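Local coordinates for protein heroin esterase (Rhodococcus sp., PDB 1LZL) that probably hydrolyses acetyl ester bonds, such as those of heroin, as an esterase of the alpha/beta hydrolase fold, at residues Ile188-Glu196 against Val234-Arg242; Thr252-Arg263 against Ser279-His290. One frame throughout, in Å; residues are numbered along the deposited sequence.

Contact 2 is a buried pairing of two parallel strands at one edge of the central sheet, while contact 1 is only partly buried and joins two loops. The chemistry follows the setting: contact 2 (Thr252-Arg263 against Ser279-His290) rests on repeated backbone bonds, apolar packing and a few polar side-chain bonds at and beyond the C-terminal ends of the strands, whereas contact 1 (Ile188-Glu196 against Val234-Arg242) rests on one bidentate salt bridge between Arg242 and Asp193, a backbone bond and a small apolar contact. Their centres lie about 16 Å apart, yet they touch through Ile188, whose N makes a probable hydrogen bond of 2.8 Å to Ser255 O and whose side chain packs on Met257 and His290.

Contact 1 (Ile188-Glu196 against Val234-Arg242); sequences IPELDDRLE and VSIYAAPSR
Arg242 meets Asp193 side-on and grips both carboxylate oxygens: NE of Arg242 donates to OD1 of Asp193 at 2.7 Å, almost straight at 172°, and NH2 of Arg242 donates to OD2 of Asp193 at 2.9 Å. Each oxygen offers its syn lone pair, and the two planes are only 22° apart, the geometry of a bidentate salt bridge. Asp193 turns its CG between backbone N and carbonyl carbon (chi1 60°), which carries the carboxylate across to the arginine. Tyr226 also bonds to OD2. Val234 CB lies over one face of the Arg242 guanidinium and Arg194 CD over the opposite one. The two arginines have their NE atoms 4.4 Å apart, a proximity probably offset because each faces its own aspartate: Arg194 NE donates to Asp192 OD1 at 2.8 Å, and the same oxygen takes Arg194 N in an Asx turn.

Between these segments the chain makes an excursion of helix and loop, without strand, leaving after strand 183-187 and returning ahead of strand 252-257, its neighbour in the alpha/beta hydrolase sheet; the contact ties the outgoing loop to the returning one.

Ser241 supplies the backbone tie. Its N donates to Leu191 O at 3.1 Å in a nearly straight bond. The Ser241 hydroxyl is anti to its carbonyl carbon, and OG is 3.2 Å from Leu191 CB and 3.3 Å from Asp192 CB. Leu191 turns its isobutyl end onto Pro240, the two side chains at about a right angle with CD2 of Leu191 4.0 Å from CB of Pro240. Ala167 of helix 161-176 touches both, while Glu265 accepts from the backbone N of Leu191 and of Asp192.

Contact 2 (Thr252-Arg263 against Ser279-His290); sequences TYLSTMELDPLR and SVELHSFPGTFH
Backbone bonds dominate the pairing of Thr252-Met257 with Val280-Phe285, whose short axes run parallel, 14° apart and 4.6 Å at closest approach. Six bonds run from Thr252 N to Ser279 O through to Phe285 N to Thr256 O. With helix 263-275 between them, the strands form a beta-alpha-beta crossover in which 280-285 is an edge strand of the sheet.

Apolar and aromatic contacts fall on both faces. Leu254 and Leu282 lie side by side, CD2 of Leu254 4.0 Å from CD1 of Leu282. On the other face Met257 bends at chi2 and chi3, bringing its CE to 3.7 Å from Phe285 CD1, an apolar contact, while its SD makes an oblique Met-aromatic contact 5.5 Å from the ring centroid. The Phe285 ring receives Ser255 CB and Tyr253 OH at its edge; that hydroxyl bonds to Glu307, as does His283 ND1.

Polar side-chain bonds gather toward the strand ends. Thr256 OG1 and Ser284 OG share a hydrogen bond of 2.7 Å, and Glu258 OE1 accepts from Gly287 N at 2.8 Å. His290 ND1 donates to Asp260 OD2 at 2.7 Å (163° at the hydrogen), with the oxygen in the imidazole plane but the donor above the carboxylate, the two planes 75° apart. Asp260 OD1 takes Leu262 N as a cap. With an alanine here instead of Asp260, His290 ND1 would probably lose this acceptor and its ring be freer to turn, while Leu262 N would lose its cap.

Since His290 also touches Ser160, on a sequence consistent with a nucleophile elbow, the ring orientation favoured by this bond fits a Ser-His-Asp catalytic triad, with Asp260 and His290 on the loops after these two strands and Ser160 after strand 153-159.

Contact 1 (Ile188-Glu196 against Val234-Arg242)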
loop_
_atom_site.group_PDB
_atom_site.type_symbol
_atom_site.label_atom_id
_atom_site.label_comp_id
_atom_site.label_asym_id
_atom_site.label_seq_id
_atom_site.Cartn_x
_atom_site.Cartn_y
_atom_site.Cartn_z
ATOM N N ILE A 188 -2.891 -1.479 6.234
ATOM C CA ILE A 188 -3.017 -0.170 6.907
ATOM C C ILE A 188 -3.317 0.946 5.891
ATOM O O ILE A 188 -2.670 1.971 5.821
ATOM C CB ILE A 188 -1.818 0.131 7.807
ATOM C CG1 ILE A 188 -0.424 0.190 7.130
ATOM C CG2 ILE A 188 -1.802 -0.865 8.951
ATOM C CD1 ILE A 188 0.755 0.503 8.055
ATOM N N PRO A 189 -4.350 0.754 5.037
ATOM C CA PRO A 189 -4.512 1.699 3.928
ATOM C C PRO A 189 -4.944 3.101 4.319
ATOM O O PRO A 189 -5.708 3.257 5.291
ATOM C CB PRO A 189 -5.652 1.036 3.094
ATOM C CG PRO A 189 -6.435 0.243 4.108
ATOM C CD PRO A 189 -5.368 -0.327 5.034
ATOM N N GLU A 190 -4.541 4.120 3.559
ATOM C CA GLU A 190 -4.907 5.527 3.680
ATOM C C GLU A 190 -5.953 5.803 2.608
ATOM O O GLU A 190 -5.626 5.898 1.413
ATOM C CB GLU A 190 -3.659 6.382 3.506
ATOM C CG GLU A 190 -3.903 7.881 3.631
ATOM C CD GLU A 190 -2.632 8.693 3.507
ATOM O OE1 GLU A 190 -1.552 8.148 3.248
ATOM O OE2 GLU A 190 -2.773 9.932 3.681
ATOM N N LEU A 191 -7.230 5.911 3.041
ATOM C CA LEU A 191 -8.372 5.807 2.111
ATOM C C LEU A 191 -9.292 7.027 2.071
ATOM O O LEU A 191 -10.023 7.221 1.118
ATOM C CB LEU A 191 -9.236 4.595 2.484
ATOM C CG LEU A 191 -8.575 3.215 2.368
ATOM C CD1 LEU A 191 -9.400 2.178 3.123
ATOM C CD2 LEU A 191 -8.377 2.834 0.913
ATOM N N ASP A 192 -9.280 7.827 3.157
ATOM C CA ASP A 192 -10.330 8.855 3.301
ATOM C C ASP A 192 -9.739 10.197 3.676
ATOM O O ASP A 192 -9.123 10.294 4.739
ATOM C CB ASP A 192 -11.284 8.353 4.411
ATOM C CG ASP A 192 -12.588 9.131 4.474
ATOM O OD1 ASP A 192 -12.589 10.254 3.901
ATOM O OD2 ASP A 192 -13.576 8.672 5.075
ATOM N N ASP A 193 -9.889 11.207 2.818
ATOM C CA ASP A 193 -9.270 12.510 3.082
ATOM C C ASP A 193 -10.049 13.291 4.129
ATOM O O ASP A 193 -9.544 14.328 4.557
ATOM C CB ASP A 193 -9.201 13.340 1.792
ATOM C CG ASP A 193 -10.590 13.559 1.236
ATOM O OD1 ASP A 193 -11.303 12.602 0.896
ATOM O OD2 ASP A 193 -10.962 14.752 1.165
ATOM N N ARG A 194 -11.228 12.832 4.495
ATOM C CA ARG A 194 -12.112 13.702 5.305
ATOM C C ARG A 194 -11.692 13.716 6.749
ATOM O O ARG A 194 -12.096 14.667 7.470
ATOM C CB ARG A 194 -13.552 13.223 5.149
ATOM C CG ARG A 194 -14.050 13.479 3.751
ATOM C CD ARG A 194 -15.305 12.741 3.408
ATOM N NE ARG A 194 -15.168 11.289 3.484
ATOM C CZ ARG A 194 -16.110 10.416 3.176
ATOM N NH1 ARG A 194 -17.312 10.781 2.741
ATOM N NH2 ARG A 194 -15.830 9.121 3.295
ATOM N N LEU A 195 -10.937 12.778 7.270
ATOM C CA LEU A 195 -10.388 12.853 8.644
ATOM C C LEU A 195 -11.481 12.985 9.704
ATOM O O LEU A 195 -11.290 13.706 10.688
ATOM C CB LEU A 195 -9.299 13.945 8.761
ATOM C CG LEU A 195 -8.301 14.015 7.590
ATOM C CD1 LEU A 195 -7.180 15.029 7.864
ATOM C CD2 LEU A 195 -7.704 12.654 7.280
ATOM N N GLU A 196 -12.593 12.273 9.470
ATOM C CA GLU A 196 -13.747 12.423 10.391
ATOM C C GLU A 196 -14.040 11.219 11.241
ATOM O O GLU A 196 -14.926 11.267 12.109
ATOM C CB GLU A 196 -15.006 12.769 9.583
ATOM C CG GLU A 196 -15.511 11.760 8.541
ATOM C CD GLU A 196 -16.494 12.357 7.551
ATOM O OE1 GLU A 196 -16.793 13.585 7.595
ATOM O OE2 GLU A 196 -17.023 11.622 6.679
ATOM N N VAL A 234 -13.691 15.582 -4.916
ATOM C CA VAL A 234 -12.593 14.647 -4.736
ATOM C C VAL A 234 -12.900 13.328 -5.429
ATOM O O VAL A 234 -13.939 12.687 -5.188
ATOM C CB VAL A 234 -12.318 14.411 -3.227
ATOM C CG1 VAL A 234 -11.171 13.420 -3.089
ATOM C CG2 VAL A 234 -11.990 15.723 -2.543
ATOM N N SER A 235 -12.000 12.897 -6.332
ATOM C CA SER A 235 -12.190 11.637 -7.032
ATOM C C SER A 235 -12.192 10.413 -6.121
ATOM O O SER A 235 -11.418 10.310 -5.170
ATOM C CB SER A 235 -11.028 11.500 -8.042
ATOM O OG SER A 235 -11.179 10.222 -8.708
ATOM N N ILE A 236 -13.092 9.472 -6.432
ATOM C CA ILE A 236 -13.086 8.195 -5.698
ATOM C C ILE A 236 -11.765 7.464 -5.937
ATOM O O ILE A 236 -11.462 6.582 -5.111
ATOM C CB ILE A 236 -14.256 7.289 -6.105
ATOM C CG1 ILE A 236 -14.145 6.793 -7.565
ATOM C CG2 ILE A 236 -15.567 7.980 -5.782
ATOM C CD1 ILE A 236 -15.168 5.726 -7.893
ATOM N N TYR A 237 -11.011 7.788 -6.983
ATOM C CA TYR A 237 -9.732 7.112 -7.159
ATOM C C TYR A 237 -8.645 7.736 -6.266
ATOM O O TYR A 237 -7.617 7.068 -6.050
ATOM C CB TYR A 237 -9.310 7.135 -8.623
ATOM C CG TYR A 237 -10.428 6.672 -9.541
ATOM C CD1 TYR A 237 -10.982 5.420 -9.431
ATOM C CD2 TYR A 237 -10.941 7.491 -10.532
ATOM C CE1 TYR A 237 -11.993 4.972 -10.246
ATOM C CE2 TYR A 237 -11.965 7.073 -11.366
ATOM C CZ TYR A 237 -12.484 5.803 -11.238
ATOM O OH TYR A 237 -13.526 5.403 -12.058
ATOM N N ALA A 238 -8.846 8.958 -5.795
ATOM C CA ALA A 238 -7.976 9.623 -4.848
ATOM C C ALA A 238 -8.292 9.134 -3.436
ATOM O O ALA A 238 -7.375 8.842 -2.664
ATOM C CB ALA A 238 -8.121 11.147 -4.919
ATOM N N ALA A 239 -9.590 9.106 -3.094
ATOM C CA ALA A 239 -10.035 8.767 -1.740
ATOM C C ALA A 239 -11.107 7.688 -1.854
ATOM O O ALA A 239 -12.318 8.036 -1.933
ATOM C CB ALA A 239 -10.587 10.004 -1.010
ATOM N N PRO A 240 -10.716 6.436 -1.968
ATOM C CA PRO A 240 -11.664 5.338 -2.183
ATOM C C PRO A 240 -12.790 5.295 -1.167
ATOM O O PRO A 240 -13.879 4.799 -1.519
ATOM C CB PRO A 240 -10.751 4.103 -2.089
ATOM C CG PRO A 240 -9.436 4.616 -2.658
ATOM C CD PRO A 240 -9.293 5.987 -2.064
ATOM N N SER A 241 -12.607 5.787 0.061
ATOM C CA SER A 241 -13.734 5.779 0.997
ATOM C C SER A 241 -14.921 6.589 0.467
ATOM O O SER A 241 -16.045 6.339 0.933
ATOM C CB SER A 241 -13.277 6.374 2.332
ATOM O OG SER A 241 -12.235 5.588 2.915
ATOM N N ARG A 242 -14.680 7.533 -0.435
ATOM C CA ARG A 242 -15.814 8.298 -1.027
ATOM C C ARG A 242 -16.580 7.498 -2.049
ATOM O O ARG A 242 -17.677 7.934 -2.482
ATOM C CB ARG A 242 -15.261 9.588 -1.625
ATOM C CG ARG A 242 -14.785 10.570 -0.551
ATOM C CD ARG A 242 -14.244 11.810 -1.247
ATOM N NE ARG A 242 -13.728 12.851 -0.370
ATOM C CZ ARG A 242 -14.323 14.023 -0.151
ATOM N NH1 ARG A 242 -15.492 14.307 -0.725
ATOM N NH2 ARG A 242 -13.767 14.915 0.644
HETATM O O HOH W 1 -6.051 6.822 -1.397
#

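Contact 2 (Thr252-Arg263 against Ser279-His290)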
loop_
_atom_site.group_PDB
_atom_site.type_symbol
_atom_site.label_atom_id
_atom_site.label_comp_id
_atom_site.label_asym_id
_atom_site.label_seq_id
_atom_site.Cartn_x
_atom_site.Cartn_y
_atom_site.Cartn_z
ATOM N N THR A 252 -10.700 -9.410 -1.089
ATOM C CA THR A 252 -9.789 -8.434 -0.499
ATOM C C THR A 252 -9.294 -8.869 0.865
ATOM O O THR A 252 -10.054 -9.473 1.621
ATOM C CB THR A 252 -10.580 -7.124 -0.336
ATOM O OG1 THR A 252 -10.917 -6.656 -1.656
ATOM C CG2 THR A 252 -9.792 -5.996 0.363
ATOM N N TYR A 253 -8.064 -8.529 1.193
ATOM C CA TYR A 253 -7.504 -8.657 2.520
ATOM C C TYR A 253 -7.283 -7.216 2.991
ATOM O O TYR A 253 -6.680 -6.439 2.219
ATOM C CB TYR A 253 -6.180 -9.426 2.524
ATOM C CG TYR A 253 -5.533 -9.477 3.905
ATOM C CD1 TYR A 253 -4.643 -8.502 4.346
ATOM C CD2 TYR A 253 -5.862 -10.511 4.787
ATOM C CE1 TYR A 253 -4.077 -8.543 5.601
ATOM C CE2 TYR A 253 -5.291 -10.603 6.071
ATOM C CZ TYR A 253 -4.408 -9.600 6.447
ATOM O OH TYR A 253 -3.800 -9.599 7.687
ATOM N N LEU A 254 -7.685 -6.857 4.200
ATOM C CA LEU A 254 -7.430 -5.493 4.718
ATOM C C LEU A 254 -6.992 -5.602 6.162
ATOM O O LEU A 254 -7.714 -6.220 6.974
ATOM C CB LEU A 254 -8.693 -4.630 4.584
ATOM C CG LEU A 254 -8.474 -3.120 4.682
ATOM C CD1 LEU A 254 -9.561 -2.351 3.968
ATOM C CD2 LEU A 254 -8.415 -2.655 6.150
ATOM N N SER A 255 -5.834 -5.077 6.524
ATOM C CA SER A 255 -5.384 -5.060 7.909
ATOM C C SER A 255 -5.309 -3.632 8.426
ATOM O O SER A 255 -5.002 -2.664 7.718
ATOM C CB SER A 255 -4.019 -5.756 8.070
ATOM O OG SER A 255 -3.054 -5.054 7.259
ATOM N N THR A 256 -5.593 -3.474 9.722
ATOM C CA THR A 256 -5.473 -2.204 10.439
ATOM C C THR A 256 -4.753 -2.462 11.755
ATOM O O THR A 256 -4.595 -3.587 12.264
ATOM C CB THR A 256 -6.870 -1.589 10.693
ATOM O OG1 THR A 256 -7.657 -2.517 11.465
ATOM C CG2 THR A 256 -7.607 -1.304 9.388
ATOM N N MET A 257 -4.254 -1.371 12.354
ATOM C CA MET A 257 -3.514 -1.389 13.604
ATOM C C MET A 257 -4.268 -0.585 14.653
ATOM O O MET A 257 -4.951 0.367 14.329
ATOM C CB MET A 257 -2.108 -0.840 13.404
ATOM C CG MET A 257 -1.337 -1.544 12.303
ATOM S SD MET A 257 -0.899 -3.244 12.681
ATOM C CE MET A 257 -1.287 -4.099 11.178
ATOM N N GLU A 258 -4.099 -1.000 15.920
ATOM C CA GLU A 258 -4.924 -0.399 16.968
ATOM C C GLU A 258 -4.751 1.112 17.138
ATOM O O GLU A 258 -5.725 1.844 17.255
ATOM C CB GLU A 258 -4.579 -1.117 18.281
ATOM C CG GLU A 258 -5.450 -0.576 19.413
ATOM C CD GLU A 258 -5.304 -1.266 20.749
ATOM O OE1 GLU A 258 -5.094 -2.495 20.756
ATOM O OE2 GLU A 258 -5.447 -0.548 21.794
ATOM N N LEU A 259 -3.499 1.547 17.210
ATOM C CA LEU A 259 -3.144 2.916 17.534
ATOM C C LEU A 259 -2.814 3.709 16.283
ATOM O O LEU A 259 -2.139 4.741 16.325
ATOM C CB LEU A 259 -1.956 2.951 18.521
ATOM C CG LEU A 259 -2.234 2.308 19.879
ATOM C CD1 LEU A 259 -1.028 2.469 20.777
ATOM C CD2 LEU A 259 -3.442 2.923 20.571
ATOM N N ASP A 260 -3.325 3.298 15.126
ATOM C CA ASP A 260 -3.190 4.002 13.860
ATOM C C ASP A 260 -4.352 4.917 13.590
ATOM O O ASP A 260 -5.556 4.505 13.611
ATOM C CB ASP A 260 -3.101 2.931 12.769
ATOM C CG ASP A 260 -2.800 3.434 11.380
ATOM O OD1 ASP A 260 -2.780 4.668 11.155
ATOM O OD2 ASP A 260 -2.539 2.569 10.530
ATOM N N PRO A 261 -4.189 6.200 13.275
ATOM C CA PRO A 261 -5.318 7.054 12.923
ATOM C C PRO A 261 -6.099 6.499 11.714
ATOM O O PRO A 261 -7.278 6.795 11.562
ATOM C CB PRO A 261 -4.670 8.373 12.451
ATOM C CG PRO A 261 -3.228 8.195 12.598
ATOM C CD PRO A 261 -2.876 6.892 13.228
ATOM N N LEU A 262 -5.487 5.727 10.839
ATOM C CA LEU A 262 -6.151 5.140 9.665
ATOM C C LEU A 262 -7.023 3.955 10.037
ATOM O O LEU A 262 -7.708 3.390 9.148
ATOM C CB LEU A 262 -5.068 4.674 8.690
ATOM C CG LEU A 262 -4.128 5.773 8.154
ATOM C CD1 LEU A 262 -3.052 5.173 7.273
ATOM C CD2 LEU A 262 -4.938 6.817 7.407
ATOM N N ARG A 263 -7.006 3.510 11.289
ATOM C CA ARG A 263 -7.695 2.253 11.631
ATOM C C ARG A 263 -9.156 2.263 11.249
ATOM O O ARG A 263 -9.679 1.332 10.614
ATOM C CB ARG A 263 -7.529 2.065 13.162
ATOM C CG ARG A 263 -8.208 0.802 13.698
ATOM C CD ARG A 263 -8.319 0.983 15.240
ATOM N NE ARG A 263 -9.362 1.936 15.556
ATOM C CZ ARG A 263 -9.414 2.631 16.714
ATOM N NH1 ARG A 263 -8.462 2.475 17.630
ATOM N NH2 ARG A 263 -10.431 3.468 16.889
ATOM N N SER A 279 -15.904 -10.744 -1.025
ATOM C CA SER A 279 -15.256 -11.611 -0.051
ATOM C C SER A 279 -14.104 -10.816 0.602
ATOM O O SER A 279 -13.201 -10.367 -0.133
ATOM C CB SER A 279 -14.747 -12.894 -0.666
ATOM O OG SER A 279 -14.139 -13.740 0.303
ATOM N N VAL A 280 -14.149 -10.653 1.922
ATOM C CA VAL A 280 -13.107 -9.863 2.598
ATOM C C VAL A 280 -12.583 -10.603 3.827
ATOM O O VAL A 280 -13.356 -11.194 4.581
ATOM C CB VAL A 280 -13.639 -8.492 3.024
ATOM C CG1 VAL A 280 -12.533 -7.615 3.651
ATOM C CG2 VAL A 280 -14.262 -7.745 1.855
ATOM N N GLU A 281 -11.279 -10.534 4.041
ATOM C CA GLU A 281 -10.647 -10.831 5.320
ATOM C C GLU A 281 -10.242 -9.482 5.903
ATOM O O GLU A 281 -9.500 -8.734 5.266
ATOM C CB GLU A 281 -9.394 -11.697 5.154
ATOM C CG GLU A 281 -8.752 -12.021 6.495
ATOM C CD GLU A 281 -7.783 -13.175 6.471
ATOM O OE1 GLU A 281 -7.448 -13.705 5.364
ATOM O OE2 GLU A 281 -7.334 -13.567 7.538
ATOM N N LEU A 282 -10.771 -9.202 7.083
ATOM C CA LEU A 282 -10.468 -7.970 7.807
ATOM C C LEU A 282 -9.743 -8.338 9.103
ATOM O O LEU A 282 -10.229 -9.219 9.823
ATOM C CB LEU A 282 -11.748 -7.178 8.147
ATOM C CG LEU A 282 -11.558 -6.032 9.167
ATOM C CD1 LEU A 282 -10.611 -4.949 8.642
ATOM C CD2 LEU A 282 -12.938 -5.462 9.483
ATOM N N HIS A 283 -8.591 -7.760 9.392
ATOM C CA HIS A 283 -7.910 -8.050 10.645
ATOM C C HIS A 283 -7.355 -6.769 11.243
ATOM O O HIS A 283 -6.449 -6.162 10.645
ATOM C CB HIS A 283 -6.807 -9.064 10.365
ATOM C CG HIS A 283 -6.372 -9.789 11.605
ATOM N ND1 HIS A 283 -5.574 -10.915 11.522
ATOM C CD2 HIS A 283 -6.613 -9.574 12.908
ATOM C CE1 HIS A 283 -5.345 -11.348 12.751
ATOM N NE2 HIS A 283 -5.966 -10.565 13.634
ATOM N N SER A 284 -7.934 -6.365 12.383
ATOM C CA SER A 284 -7.351 -5.262 13.175
ATOM C C SER A 284 -6.540 -5.901 14.278
ATOM O O SER A 284 -7.051 -6.665 15.122
ATOM C CB SER A 284 -8.449 -4.380 13.716
ATOM O OG SER A 284 -7.999 -3.072 14.124
ATOM N N PHE A 285 -5.236 -5.613 14.299
ATOM C CA PHE A 285 -4.312 -6.307 15.197
ATOM C C PHE A 285 -4.235 -5.540 16.511
ATOM O O PHE A 285 -4.289 -4.278 16.496
ATOM C CB PHE A 285 -2.916 -6.368 14.545
ATOM C CG PHE A 285 -2.800 -7.432 13.472
ATOM C CD1 PHE A 285 -3.178 -7.123 12.167
ATOM C CD2 PHE A 285 -2.362 -8.726 13.763
ATOM C CE1 PHE A 285 -3.139 -8.070 11.151
ATOM C CE2 PHE A 285 -2.312 -9.697 12.754
ATOM C CZ PHE A 285 -2.703 -9.354 11.472
ATOM N N PRO A 286 -4.173 -6.223 17.647
ATOM C CA PRO A 286 -4.184 -5.546 18.946
ATOM C C PRO A 286 -2.800 -5.027 19.335
ATOM O O PRO A 286 -1.778 -5.662 19.039
ATOM C CB PRO A 286 -4.614 -6.709 19.865
ATOM C CG PRO A 286 -3.944 -7.908 19.272
ATOM C CD PRO A 286 -4.087 -7.703 17.761
ATOM N N GLY A 287 -2.808 -3.888 20.013
ATOM C CA GLY A 287 -1.551 -3.457 20.669
ATOM C C GLY A 287 -0.517 -2.927 19.710
ATOM O O GLY A 287 0.669 -2.774 20.004
ATOM N N THR A 288 -0.903 -2.612 18.489
ATOM C CA THR A 288 -0.025 -2.219 17.393
ATOM C C THR A 288 -0.172 -0.742 17.047
ATOM O O THR A 288 -1.058 -0.061 17.572
ATOM C CB THR A 288 -0.367 -3.055 16.150
ATOM O OG1 THR A 288 -1.775 -2.929 15.941
ATOM C CG2 THR A 288 -0.023 -4.510 16.377
ATOM N N PHE A 289 0.694 -0.263 16.144
ATOM C CA PHE A 289 0.572 1.145 15.702
ATOM C C PHE A 289 0.846 1.169 14.191
ATOM O O PHE A 289 1.271 0.181 13.608
ATOM C CB PHE A 289 1.479 2.078 16.509
ATOM C CG PHE A 289 2.959 1.747 16.494
ATOM C CD1 PHE A 289 3.754 2.164 15.437
ATOM C CD2 PHE A 289 3.557 1.024 17.525
ATOM C CE1 PHE A 289 5.102 1.862 15.426
ATOM C CE2 PHE A 289 4.909 0.710 17.530
ATOM C CZ PHE A 289 5.676 1.122 16.461
ATOM N N HIS A 290 0.627 2.386 13.600
ATOM C CA HIS A 290 0.931 2.499 12.177
ATOM C C HIS A 290 2.375 2.195 11.832
ATOM O O HIS A 290 3.249 2.965 12.259
ATOM C CB HIS A 290 0.590 3.915 11.717
ATOM C CG HIS A 290 0.713 4.033 10.215
ATOM N ND1 HIS A 290 -0.332 3.737 9.385
ATOM C CD2 HIS A 290 1.731 4.458 9.417
ATOM C CE1 HIS A 290 0.034 3.950 8.109
ATOM N NE2 HIS A 290 1.282 4.394 8.115
HETATM O O HOH W 2 0.085 4.838 14.787
#